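Local coordinates for protein alkylhalidase CmlS (Streptomyces venezuelae, PDB 3I3L) that probably catalyses flavin-dependent halogenation in chloramphenicol biosynthesis, using an FAD that is covalently attached to the protein, at residues Ala38-His43 with Leu135-Ser140; Trp105-Ala110 with Ser433-Ile438; Ser177-Asp182 with Arg344-Gly349; Ser271-Ala274 with Lys278-Asp281; Thr537-Leu542 with Glu549-Ile554. One frame throughout, in Å; residues are numbered along the deposited sequence.

Interaction 1: residues Ala38-His43 with Leu135-Ser140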
# COMPACT_ATOMS: atom_id res chain seq x y z
N ALA A 38 -11.95 -10.67 1.01
CA ALA A 38 -12.72 -10.86 -0.25
C ALA A 38 -14.07 -11.60 0.03
O ALA A 38 -15.12 -11.19 -0.45
CB ALA A 38 -11.95 -11.64 -1.22
N GLY A 39 -14.03 -12.65 0.85
CA GLY A 39 -15.22 -13.45 1.14
C GLY A 39 -16.24 -12.67 1.96
O GLY A 39 -17.41 -12.63 1.59
N LEU A 40 -15.79 -12.02 3.03
CA LEU A 40 -16.65 -11.11 3.80
C LEU A 40 -17.29 -10.04 2.93
O LEU A 40 -18.48 -9.74 3.08
CB LEU A 40 -15.86 -10.41 4.91
CG LEU A 40 -15.32 -11.31 6.02
CD1 LEU A 40 -14.28 -10.56 6.84
CD2 LEU A 40 -16.48 -11.86 6.92
N THR A 41 -16.54 -9.45 2.01
CA THR A 41 -17.13 -8.39 1.18
C THR A 41 -18.14 -8.95 0.17
O THR A 41 -19.19 -8.39 -0.01
CB THR A 41 -16.03 -7.54 0.48
OG1 THR A 41 -15.17 -7.04 1.48
CG2 THR A 41 -16.62 -6.36 -0.30
N LEU A 42 -17.78 -10.07 -0.49
CA LEU A 42 -18.66 -10.74 -1.45
C LEU A 42 -19.97 -11.24 -0.77
O LEU A 42 -21.02 -11.17 -1.35
CB LEU A 42 -17.97 -11.95 -2.07
CG LEU A 42 -17.12 -11.74 -3.31
CD1 LEU A 42 -16.14 -12.93 -3.53
CD2 LEU A 42 -17.97 -11.41 -4.57
N HIS A 43 -19.88 -11.73 0.47
CA HIS A 43 -21.06 -12.14 1.24
C HIS A 43 -21.98 -10.94 1.55
O HIS A 43 -23.18 -11.00 1.29
CB HIS A 43 -20.63 -12.81 2.52
CG HIS A 43 -21.73 -12.95 3.52
ND1 HIS A 43 -22.56 -14.07 3.57
CD2 HIS A 43 -22.12 -12.14 4.53
CE1 HIS A 43 -23.42 -13.91 4.55
NE2 HIS A 43 -23.18 -12.75 5.15
N LEU A 135 -10.92 -15.29 9.46
CA LEU A 135 -11.46 -16.46 8.83
C LEU A 135 -12.67 -17.03 9.62
O LEU A 135 -13.64 -17.46 9.04
CB LEU A 135 -10.35 -17.53 8.63
CG LEU A 135 -10.73 -18.62 7.61
CD1 LEU A 135 -11.17 -17.98 6.23
CD2 LEU A 135 -9.60 -19.61 7.42
N ASP A 136 -12.55 -17.05 10.95
CA ASP A 136 -13.62 -17.46 11.85
C ASP A 136 -14.78 -16.50 11.74
O ASP A 136 -15.92 -16.90 11.78
CB ASP A 136 -13.09 -17.50 13.29
CG ASP A 136 -12.19 -18.67 13.54
OD1 ASP A 136 -12.03 -19.51 12.64
OD2 ASP A 136 -11.60 -18.77 14.64
N GLU A 137 -14.51 -15.21 11.62
CA GLU A 137 -15.60 -14.31 11.31
C GLU A 137 -16.34 -14.73 10.04
O GLU A 137 -17.58 -14.80 10.04
CB GLU A 137 -15.14 -12.85 11.28
CG GLU A 137 -16.26 -11.92 11.01
CD GLU A 137 -17.30 -11.95 12.12
OE1 GLU A 137 -16.89 -12.13 13.28
OE2 GLU A 137 -18.51 -11.75 11.80
N ALA A 138 -15.60 -15.07 8.97
CA ALA A 138 -16.22 -15.52 7.70
C ALA A 138 -17.16 -16.72 7.93
O ALA A 138 -18.32 -16.71 7.47
CB ALA A 138 -15.18 -15.85 6.63
N ARG A 139 -16.65 -17.72 8.67
CA ARG A 139 -17.44 -18.90 9.07
C ARG A 139 -18.76 -18.51 9.72
O ARG A 139 -19.81 -18.98 9.32
CB ARG A 139 -16.64 -19.79 10.05
CG ARG A 139 -15.73 -20.82 9.37
CD ARG A 139 -15.12 -21.75 10.41
NE ARG A 139 -13.85 -22.32 9.97
CZ ARG A 139 -13.75 -23.47 9.34
NH1 ARG A 139 -14.85 -24.18 9.09
NH2 ARG A 139 -12.57 -23.93 8.94
N SER A 140 -18.69 -17.66 10.74
CA SER A 140 -19.84 -17.19 11.51
C SER A 140 -20.88 -16.52 10.66
O SER A 140 -22.00 -16.33 11.12
CB SER A 140 -19.41 -16.17 12.55
OG SER A 140 -18.73 -16.85 13.58
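Leu40 reaches across from helix 33-44 to rest on the backbone of Ala138 in helix 127-140, and this is the tight spot of the contact. Its methyl CD2 lies 3.8 Å from Ala138 CA, whereas the two methyls Leu40 CD2 and Ala138 CB are 4.2 Å apart. The leucine therefore settles against the flank of the second helix more than on the tip of the alanine. Its CG stands beside the backbone N, opposite the carbonyl carbon (chi1 -65°), and this carries the branched end across the gap. Small residues let the helices come close: Ala138 adds one methyl and Gly39 none, and the CA atoms of Leu40 and Ala138 are 5.9 Å apart.

The side toward Glu137 is looser and partly open to solvent. The aliphatic part of that residue joins in, Glu137 CG lying 4.1 Å from Leu40 CD2; the chain then bends at chi2 and its carboxylate forms a salt bridge with Arg141. On the other flank of helix 33-44, Ala38, Thr41 and Leu42 pack against helix 327-347 and strands 25-29 and 48-52, as befits the first helix of a Rossmann-type FAD-binding fold. The FAD itself is about 12 Å from the Leu40 side chain. With no polar pairing between the segments, their adhesion is dispersive and hydrophobic, and the one charged residue involved, Glu137, takes part through carbon.

Interaction 2: residues Trp105-Ala110 with Ser433-Ile438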
# COMPACT_ATOMS: atom_id res chain seq x y z
N TRP A 105 13.42 10.32 11.45
CA TRP A 105 12.12 10.87 11.07
C TRP A 105 10.93 9.95 11.32
O TRP A 105 11.08 8.72 11.33
CB TRP A 105 12.12 11.43 9.63
CG TRP A 105 12.10 10.40 8.57
CD1 TRP A 105 13.19 9.77 7.96
CD2 TRP A 105 10.93 9.89 7.94
NE1 TRP A 105 12.72 8.90 6.98
CE2 TRP A 105 11.35 8.95 6.95
CE3 TRP A 105 9.53 10.14 8.11
CZ2 TRP A 105 10.43 8.24 6.17
CZ3 TRP A 105 8.61 9.47 7.26
CH2 TRP A 105 9.07 8.52 6.32
N THR A 106 9.75 10.53 11.57
CA THR A 106 8.58 9.74 11.88
C THR A 106 7.39 10.10 10.99
O THR A 106 7.09 11.30 10.83
CB THR A 106 8.19 9.94 13.36
OG1 THR A 106 9.21 9.36 14.19
CG2 THR A 106 6.80 9.30 13.70
N PHE A 107 6.71 9.08 10.45
CA PHE A 107 5.48 9.27 9.67
C PHE A 107 4.23 9.05 10.52
O PHE A 107 3.86 7.91 10.78
CB PHE A 107 5.45 8.36 8.43
CG PHE A 107 4.23 8.58 7.54
CD1 PHE A 107 3.93 9.84 7.00
CD2 PHE A 107 3.35 7.53 7.25
CE1 PHE A 107 2.80 10.05 6.19
CE2 PHE A 107 2.21 7.73 6.40
CZ PHE A 107 1.95 8.98 5.88
N SER A 108 3.61 10.14 10.95
CA SER A 108 2.48 10.09 11.88
C SER A 108 1.24 9.61 11.18
O SER A 108 1.03 9.93 10.01
CB SER A 108 2.15 11.48 12.46
OG SER A 108 1.00 11.39 13.31
N PHE A 109 0.45 8.81 11.88
CA PHE A 109 -0.86 8.36 11.32
C PHE A 109 -2.02 9.35 11.63
O PHE A 109 -3.18 9.14 11.20
CB PHE A 109 -1.20 6.91 11.73
CG PHE A 109 -0.31 5.88 11.09
CD1 PHE A 109 0.34 6.13 9.93
CD2 PHE A 109 -0.11 4.67 11.69
CE1 PHE A 109 1.17 5.20 9.36
CE2 PHE A 109 0.72 3.72 11.10
CZ PHE A 109 1.38 4.00 9.96
N ALA A 110 -1.69 10.43 12.36
CA ALA A 110 -2.60 11.56 12.65
C ALA A 110 -3.49 11.87 11.45
O ALA A 110 -2.97 12.03 10.30
CB ALA A 110 -1.80 12.79 12.96
N SER A 433 11.13 13.56 -0.26
CA SER A 433 11.92 14.59 0.37
C SER A 433 11.01 15.39 1.33
O SER A 433 11.41 15.80 2.42
CB SER A 433 12.51 15.48 -0.72
OG SER A 433 13.71 16.00 -0.25
N THR A 434 9.77 15.53 0.91
CA THR A 434 8.80 16.26 1.64
C THR A 434 8.47 15.54 2.93
O THR A 434 8.59 16.14 4.00
CB THR A 434 7.55 16.53 0.80
OG1 THR A 434 7.90 17.46 -0.25
CG2 THR A 434 6.45 17.16 1.64
N MET A 435 8.09 14.26 2.82
CA MET A 435 7.74 13.44 3.95
C MET A 435 8.83 13.46 5.01
O MET A 435 8.53 13.66 6.15
CB MET A 435 7.45 12.00 3.54
CG MET A 435 6.04 11.77 2.97
SD MET A 435 5.58 9.97 2.84
CE MET A 435 6.80 9.27 3.88
N ILE A 436 10.09 13.30 4.60
CA ILE A 436 11.21 13.19 5.50
C ILE A 436 11.39 14.48 6.27
O ILE A 436 11.57 14.45 7.48
CB ILE A 436 12.54 12.79 4.77
CG1 ILE A 436 12.47 11.35 4.22
CG2 ILE A 436 13.79 12.97 5.69
CD1 ILE A 436 13.74 10.89 3.41
N ALA A 437 11.36 15.61 5.56
CA ALA A 437 11.44 16.94 6.18
C ALA A 437 10.33 17.17 7.19
O ALA A 437 10.60 17.57 8.33
CB ALA A 437 11.38 18.05 5.11
N ILE A 438 9.08 16.95 6.81
CA ILE A 438 7.98 17.09 7.75
C ILE A 438 8.20 16.20 8.98
O ILE A 438 8.02 16.66 10.13
CB ILE A 438 6.66 16.76 7.07
CG1 ILE A 438 6.36 17.77 5.97
CG2 ILE A 438 5.52 16.74 8.06
CD1 ILE A 438 5.00 17.48 5.33
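A CH-pi contact between Ile436 and Trp105 joins helix 430-439 to strand 105-108, which pairs with strand 89-97 in the large mixed sheet of the FAD-binding region. The axes of strand 105-108 and helical segment 433-438 approach to 7.4 Å and cross at 101°, close to perpendicular. Ile436 CG1 lies over one face of the indole, 3.9 Å from the centroid of the five-membered ring of Trp105 and 20° off its normal. The isoleucine side chain crosses that of the tryptophan at about a right angle.

Met435 serves both aromatic residues. Its methyl CE comes obliquely to the six-membered end of the indole, 3.4 Å from Trp105 CH2, and its sulfur makes a Met-aromatic contact, SD being 4.8 Å from the centroid of the Phe107 ring. A flexible thioether suits this position between two rings of different orientation, but the fit is tight, and as modelled the last torsion is nearly eclipsed (chi3 17°). Phe96 stacks on Trp105, while Phe373 and Phe377 of helix 352-382 also touch Met435. The indole NE1 is buried without a hydrogen-bond partner in the model, a polar cost that the surrounding apolar and polarisable contacts must outweigh.

Interaction 3: residues Ser177-Asp182 with Arg344-Gly349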
# COMPACT_ATOMS: atom_id res chain seq x y z
N SER A 177 -17.48 -23.00 -10.40
CA SER A 177 -18.01 -21.73 -9.90
C SER A 177 -18.06 -20.72 -11.04
O SER A 177 -17.50 -20.96 -12.12
CB SER A 177 -17.16 -21.25 -8.71
OG SER A 177 -15.82 -20.91 -9.15
N ASP A 178 -18.79 -19.62 -10.83
CA ASP A 178 -18.88 -18.56 -11.79
C ASP A 178 -17.57 -17.71 -11.85
O ASP A 178 -17.14 -17.29 -12.96
CB ASP A 178 -20.02 -17.62 -11.43
CG ASP A 178 -21.37 -18.33 -11.46
OD1 ASP A 178 -21.61 -19.01 -12.47
OD2 ASP A 178 -22.15 -18.19 -10.48
N PHE A 179 -17.01 -17.44 -10.67
CA PHE A 179 -15.75 -16.69 -10.59
C PHE A 179 -14.80 -17.36 -9.65
O PHE A 179 -15.22 -18.21 -8.80
CB PHE A 179 -15.96 -15.24 -10.17
CG PHE A 179 -16.65 -14.42 -11.19
CD1 PHE A 179 -15.93 -13.69 -12.12
CD2 PHE A 179 -18.04 -14.31 -11.19
CE1 PHE A 179 -16.57 -12.90 -13.08
CE2 PHE A 179 -18.71 -13.52 -12.18
CZ PHE A 179 -17.98 -12.80 -13.09
N VAL A 180 -13.50 -17.05 -9.84
CA VAL A 180 -12.50 -17.44 -8.89
C VAL A 180 -11.65 -16.24 -8.48
O VAL A 180 -11.33 -15.40 -9.31
CB VAL A 180 -11.60 -18.59 -9.42
CG1 VAL A 180 -10.87 -18.21 -10.72
CG2 VAL A 180 -10.60 -19.02 -8.31
N ILE A 181 -11.33 -16.15 -7.19
CA ILE A 181 -10.35 -15.18 -6.74
C ILE A 181 -9.11 -15.95 -6.29
O ILE A 181 -9.20 -16.80 -5.37
CB ILE A 181 -10.85 -14.32 -5.55
CG1 ILE A 181 -11.88 -13.28 -6.03
CG2 ILE A 181 -9.64 -13.62 -4.83
CD1 ILE A 181 -12.58 -12.64 -4.88
N ASP A 182 -7.96 -15.66 -6.89
CA ASP A 182 -6.70 -16.20 -6.31
C ASP A 182 -6.18 -15.26 -5.22
O ASP A 182 -5.72 -14.16 -5.49
CB ASP A 182 -5.63 -16.42 -7.37
CG ASP A 182 -4.39 -17.14 -6.83
OD1 ASP A 182 -4.29 -17.38 -5.59
OD2 ASP A 182 -3.48 -17.42 -7.67
N ARG A 344 -20.40 -6.09 -9.66
CA ARG A 344 -20.81 -5.26 -10.78
C ARG A 344 -20.95 -6.03 -12.06
O ARG A 344 -21.86 -5.78 -12.84
CB ARG A 344 -19.80 -4.11 -10.96
CG ARG A 344 -20.18 -3.10 -11.97
CD ARG A 344 -21.16 -2.09 -11.44
NE ARG A 344 -21.69 -1.25 -12.51
CZ ARG A 344 -22.64 -0.32 -12.36
NH1 ARG A 344 -23.14 -0.03 -11.18
NH2 ARG A 344 -23.08 0.34 -13.43
N ILE A 345 -20.04 -6.95 -12.33
CA ILE A 345 -20.11 -7.68 -13.59
C ILE A 345 -21.31 -8.63 -13.55
O ILE A 345 -21.92 -8.89 -14.56
CB ILE A 345 -18.81 -8.51 -13.85
CG1 ILE A 345 -17.61 -7.57 -14.09
CG2 ILE A 345 -19.02 -9.50 -15.05
CD1 ILE A 345 -16.23 -8.29 -13.94
N THR A 346 -21.60 -9.18 -12.39
CA THR A 346 -22.68 -10.12 -12.21
C THR A 346 -24.05 -9.45 -12.55
O THR A 346 -24.89 -10.10 -13.17
CB THR A 346 -22.72 -10.67 -10.78
OG1 THR A 346 -21.50 -11.40 -10.52
CG2 THR A 346 -23.96 -11.61 -10.60
N ARG A 347 -24.23 -8.20 -12.15
CA ARG A 347 -25.47 -7.45 -12.30
C ARG A 347 -25.50 -6.68 -13.62
O ARG A 347 -26.59 -6.32 -14.09
CB ARG A 347 -25.70 -6.50 -11.11
CG ARG A 347 -25.81 -7.22 -9.73
CD ARG A 347 -26.14 -6.25 -8.55
NE ARG A 347 -25.00 -5.41 -8.18
CZ ARG A 347 -24.85 -4.13 -8.49
NH1 ARG A 347 -25.81 -3.49 -9.14
NH2 ARG A 347 -23.73 -3.47 -8.15
N HIS A 348 -24.32 -6.44 -14.23
CA HIS A 348 -24.24 -5.71 -15.50
C HIS A 348 -23.16 -6.32 -16.39
O HIS A 348 -21.99 -5.83 -16.42
CB HIS A 348 -23.86 -4.24 -15.27
CG HIS A 348 -24.71 -3.53 -14.27
ND1 HIS A 348 -25.86 -2.85 -14.62
CD2 HIS A 348 -24.57 -3.37 -12.94
CE1 HIS A 348 -26.39 -2.32 -13.54
NE2 HIS A 348 -25.64 -2.63 -12.50
N GLY A 349 -23.52 -7.39 -17.09
CA GLY A 349 -22.54 -8.22 -17.76
C GLY A 349 -21.96 -7.55 -18.99
O GLY A 349 -20.91 -7.98 -19.49
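Phe179 is the residue of 177-182 that meets the helix end, touching Ile345 and Thr346. Ser177, first in line, turns its hydroxyl back on the chain: OG donates to Phe179 O at 2.8 Å, arriving 50° out of the carbonyl plane. A serine suits this place because its short side chain can fold onto a carbonyl two residues on. Asp178 then leads into the strand, which begins at Phe179.

Phe179 sends its ring toward the last turns of helix 327-347. With CG beside the backbone N and opposite the carbonyl carbon (chi1 -69°), the far rim of the ring does the touching. Ile345 CG2 sits at the ring edge, near its plane, 4.0 Å from Phe179 CZ. Thr346 comes to the adjacent corner, its OG1 3.9 Å from Phe179 CE2 in an oblique approach. That hydroxyl is hydrogen-bonded to Ile342 O one turn earlier and to Ser24 OG, so its bonding need is met while it lies near the ring.

Val180 and Ile181 continue as beta-branched strand residues, packing on Ile29 and Ile28 of strand 25-29, and Asp182 closes the segment. In the six-stranded sheet, strand 179-182 runs parallel between strands 25-29 and 310-312; the end of helix 327-347 packs on Phe179, and its Ile345 also touches Phe311 of strand 310-312 and Val355 and His356 of helix 352-382.

Interaction 4: residues Ser271-Ala274 with Lys278-Asp281; sequences STLA and KAMD
Met280 folds over the end of helix 265-273 and meets Leu273 and Ala274, linking that helix to helix 277-283 after a very short connection. Contacts between apolar side chains form the first group. The methyl Met280 CE lodges at the branch point of the leucine, 3.6 Å from Leu273 CG, and the two side chains cross at a slant. On the buried side, Leu273 CD1 reaches to within 4.4 Å of Ala279 CB, a looser touch. Leu273 holds CG opposite its backbone N (chi1 -174°), which swings the branch toward the second helix, although its root does not point there.

The second group sets the methionine against backbone. Met280 CG is 3.5 Å from Leu273 O, and the sulfur Met280 SD lies 3.8 Å from Ala274 CA. Bends at chi2 (-72°) and chi3 (73°) curl the thioether so that CG and SD lie along the chain while CE turns in to the leucine. An unbranched, pliable methionine suits such a curved path, and Ala274, whose methyl is directed away, presents its CA to the sulfur.

The hydroxyls of Ser271 and Thr272 turn back on their own helix, to the carbonyls of Ala267 and Phe268. Leu273 also packs on Val248 and Leu250 of strand 245-253, seating helix 265-273 on the sheet. The corner is thus held by van der Waals contact, with the polarisable sulfur lying against the backbone at its partly exposed side.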
# COMPACT_ATOMS: atom_id res chain seq x y z
N SER A 271 25.44 -12.19 13.37
CA SER A 271 26.60 -11.37 12.92
C SER A 271 26.15 -10.19 12.04
O SER A 271 26.73 -9.11 12.06
CB SER A 271 27.68 -12.19 12.20
OG SER A 271 27.16 -12.91 11.10
N THR A 272 25.09 -10.38 11.28
CA THR A 272 24.56 -9.28 10.51
C THR A 272 23.89 -8.26 11.43
O THR A 272 24.17 -7.05 11.32
CB THR A 272 23.62 -9.77 9.41
OG1 THR A 272 24.29 -10.76 8.62
CG2 THR A 272 23.26 -8.62 8.46
N LEU A 273 23.04 -8.72 12.34
CA LEU A 273 22.29 -7.78 13.17
C LEU A 273 23.26 -6.93 14.00
O LEU A 273 22.96 -5.79 14.33
CB LEU A 273 21.31 -8.51 14.08
CG LEU A 273 20.33 -7.71 14.93
CD1 LEU A 273 19.56 -6.69 14.09
CD2 LEU A 273 19.37 -8.70 15.63
N ALA A 274 24.41 -7.49 14.34
CA ALA A 274 25.42 -6.82 15.16
C ALA A 274 26.07 -5.67 14.36
O ALA A 274 26.68 -4.78 14.92
CB ALA A 274 26.45 -7.84 15.60
N LYS A 278 22.52 1.32 15.80
CA LYS A 278 21.30 1.89 16.42
C LYS A 278 20.35 0.74 16.83
O LYS A 278 19.68 0.82 17.88
CB LYS A 278 20.61 2.90 15.51
CG LYS A 278 21.40 4.31 15.30
CD LYS A 278 21.27 4.85 13.77
CE LYS A 278 22.31 4.22 12.73
NZ LYS A 278 22.94 2.76 13.12
N ALA A 279 20.31 -0.35 16.05
CA ALA A 279 19.45 -1.50 16.42
C ALA A 279 19.96 -2.24 17.66
O ALA A 279 19.20 -2.56 18.52
CB ALA A 279 19.26 -2.47 15.23
N MET A 280 21.25 -2.52 17.72
CA MET A 280 21.83 -3.14 18.92
C MET A 280 21.66 -2.18 20.08
O MET A 280 21.33 -2.60 21.18
CB MET A 280 23.29 -3.50 18.70
CG MET A 280 23.52 -4.58 17.62
SD MET A 280 23.04 -6.23 18.06
CE MET A 280 21.33 -6.10 18.01
N ASP A 281 21.84 -0.89 19.82
CA ASP A 281 21.53 0.14 20.78
C ASP A 281 20.15 -0.17 21.42
O ASP A 281 20.10 -0.43 22.64
CB ASP A 281 21.50 1.48 20.06
CG ASP A 281 21.43 2.66 20.98
OD1 ASP A 281 21.16 2.50 22.21
OD2 ASP A 281 21.65 3.78 20.43

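Interaction 5: residues Thr537-Leu542 with Glu549-Ile554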
# COMPACT_ATOMS: atom_id res chain seq x y z
N THR A 537 -9.37 32.87 -10.05
CA THR A 537 -10.60 32.66 -10.77
C THR A 537 -11.06 31.22 -10.64
O THR A 537 -12.25 30.93 -10.48
CB THR A 537 -10.46 32.98 -12.29
OG1 THR A 537 -10.15 34.38 -12.49
CG2 THR A 537 -11.80 32.63 -12.99
N LEU A 538 -10.13 30.29 -10.74
CA LEU A 538 -10.49 28.87 -10.64
C LEU A 538 -11.16 28.55 -9.28
O LEU A 538 -12.23 27.94 -9.22
CB LEU A 538 -9.24 28.02 -10.86
CG LEU A 538 -9.47 26.49 -10.91
CD1 LEU A 538 -10.69 26.08 -11.70
CD2 LEU A 538 -8.21 25.85 -11.45
N VAL A 539 -10.56 29.00 -8.20
CA VAL A 539 -11.15 28.79 -6.85
C VAL A 539 -12.56 29.33 -6.79
O VAL A 539 -13.49 28.65 -6.31
CB VAL A 539 -10.27 29.41 -5.76
CG1 VAL A 539 -10.99 29.41 -4.36
CG2 VAL A 539 -8.97 28.69 -5.73
N LYS A 540 -12.75 30.53 -7.32
CA LYS A 540 -14.07 31.15 -7.28
C LYS A 540 -15.12 30.38 -8.07
O LYS A 540 -16.23 30.17 -7.61
CB LYS A 540 -13.98 32.63 -7.72
CG LYS A 540 -15.29 33.17 -8.36
CD LYS A 540 -15.61 34.64 -7.98
CE LYS A 540 -16.63 35.29 -9.00
NZ LYS A 540 -16.21 35.18 -10.47
N ARG A 541 -14.76 29.98 -9.28
CA ARG A 541 -15.65 29.22 -10.12
C ARG A 541 -16.01 27.87 -9.48
O ARG A 541 -17.14 27.40 -9.59
CB ARG A 541 -14.97 28.95 -11.46
CG ARG A 541 -14.83 30.16 -12.34
CD ARG A 541 -16.15 30.58 -12.96
NE ARG A 541 -16.79 29.56 -13.80
CZ ARG A 541 -16.62 29.43 -15.13
NH1 ARG A 541 -15.78 30.19 -15.80
NH2 ARG A 541 -17.25 28.50 -15.79
N LEU A 542 -15.04 27.24 -8.83
CA LEU A 542 -15.31 25.98 -8.13
C LEU A 542 -16.29 26.22 -6.97
O LEU A 542 -17.30 25.55 -6.87
CB LEU A 542 -14.02 25.31 -7.64
CG LEU A 542 -13.13 24.66 -8.72
CD1 LEU A 542 -11.72 24.37 -8.24
CD2 LEU A 542 -13.77 23.42 -9.24
N GLU A 549 -14.96 23.55 -0.60
CA GLU A 549 -14.12 22.82 0.36
C GLU A 549 -13.14 21.82 -0.26
O GLU A 549 -12.16 21.48 0.37
CB GLU A 549 -14.96 22.11 1.42
CG GLU A 549 -16.48 22.30 1.22
CD GLU A 549 -16.89 22.14 -0.27
OE1 GLU A 549 -16.17 21.43 -1.05
OE2 GLU A 549 -17.93 22.72 -0.66
N LEU A 550 -13.41 21.36 -1.48
CA LEU A 550 -12.41 20.54 -2.21
C LEU A 550 -11.41 21.33 -3.11
O LEU A 550 -10.31 20.86 -3.39
CB LEU A 550 -13.09 19.46 -3.06
CG LEU A 550 -14.20 18.49 -2.58
CD1 LEU A 550 -14.05 18.09 -1.12
CD2 LEU A 550 -15.63 19.01 -2.94
N SER A 551 -11.80 22.52 -3.55
CA SER A 551 -11.07 23.27 -4.55
C SER A 551 -9.54 23.18 -4.49
O SER A 551 -8.89 22.98 -5.53
CB SER A 551 -11.58 24.70 -4.62
OG SER A 551 -11.23 25.42 -3.47
N THR A 552 -8.94 23.26 -3.30
CA THR A 552 -7.49 23.16 -3.23
C THR A 552 -6.99 21.77 -3.66
O THR A 552 -5.92 21.62 -4.31
CB THR A 552 -6.98 23.50 -1.85
OG1 THR A 552 -7.31 24.86 -1.56
CG2 THR A 552 -5.50 23.32 -1.77
N GLN A 553 -7.75 20.75 -3.28
CA GLN A 553 -7.37 19.37 -3.56
C GLN A 553 -7.58 19.13 -5.06
O GLN A 553 -6.77 18.52 -5.72
CB GLN A 553 -8.22 18.40 -2.73
CG GLN A 553 -7.97 18.41 -1.22
CD GLN A 553 -8.55 19.65 -0.51
OE1 GLN A 553 -9.07 20.61 -1.14
NE2 GLN A 553 -8.46 19.64 0.82
N ILE A 554 -8.68 19.67 -5.57
CA ILE A 554 -9.03 19.51 -6.97
C ILE A 554 -7.93 20.09 -7.88
O ILE A 554 -7.47 19.42 -8.79
CB ILE A 554 -10.43 20.08 -7.26
CG1 ILE A 554 -11.50 19.19 -6.63
CG2 ILE A 554 -10.69 20.18 -8.75
CD1 ILE A 554 -12.91 19.68 -6.79
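No ring or other flat side group takes part where Val539 and Leu542 meet Ser551 and Ile554; aliphatic branches and one hydroxyl make the contact, and there are no faces or edges to assign. Outside both segments, the side chain of Tyr515 touches Ile554.

Leu542 carries most of the packing. Its methyl CD1 presses on the serine at 3.6 Å from Ser551 CB, and Leu542 CB is 3.9 Å from that same carbon, so the leucine lies alongside Ser551. The same methyl also reaches Ile554, with Leu542 CD1 and Ile554 CG2 4.3 Å apart. Val539 completes the patch more loosely, its CG1 lying 4.1 Å from Ser551 OG.

A serine fits because it is small: the CA atoms of Val539 and Ser551 approach to 6.0 Å. Its OG stands between the backbone N and the carbonyl carbon (chi1 70°) and is hydrogen-bonded to Gln548 O in the turn before helix 551-560. Meanwhile Leu538 packs on helix 519-531, so helix 535-543 packs against both helix 519-531 and helix 551-560. Because a carbonyl satisfies the buried hydroxyl, Ser551 can offer its carbon side to the leucine, and the helices meet by hydrophobic contact.

In the fold
Interaction 3 includes a strand of the six-stranded sheet of the FAD-binding fold, and helix 33-44 of interaction 1 packs on that sheet. Their centres are about 17 Å apart, and they touch where Ile181 CD1 lies 3.8 Å from both Ala38 CB and Leu42 CD1. Across the chain's centre from them, interaction 2 joins a strand of the second, nine-stranded sheet to helix 430-439, a loop that encloses interactions 3 and 4. Interaction 4, about 25 Å from interaction 2 between centres, packs on strand 245-253 of that sheet. Interaction 5 comes last, in the C-terminal domain. Only interactions 4 and 5 join near neighbours in sequence; 1, 2 and 3 bring distant parts together, interaction 2 over the greatest separation.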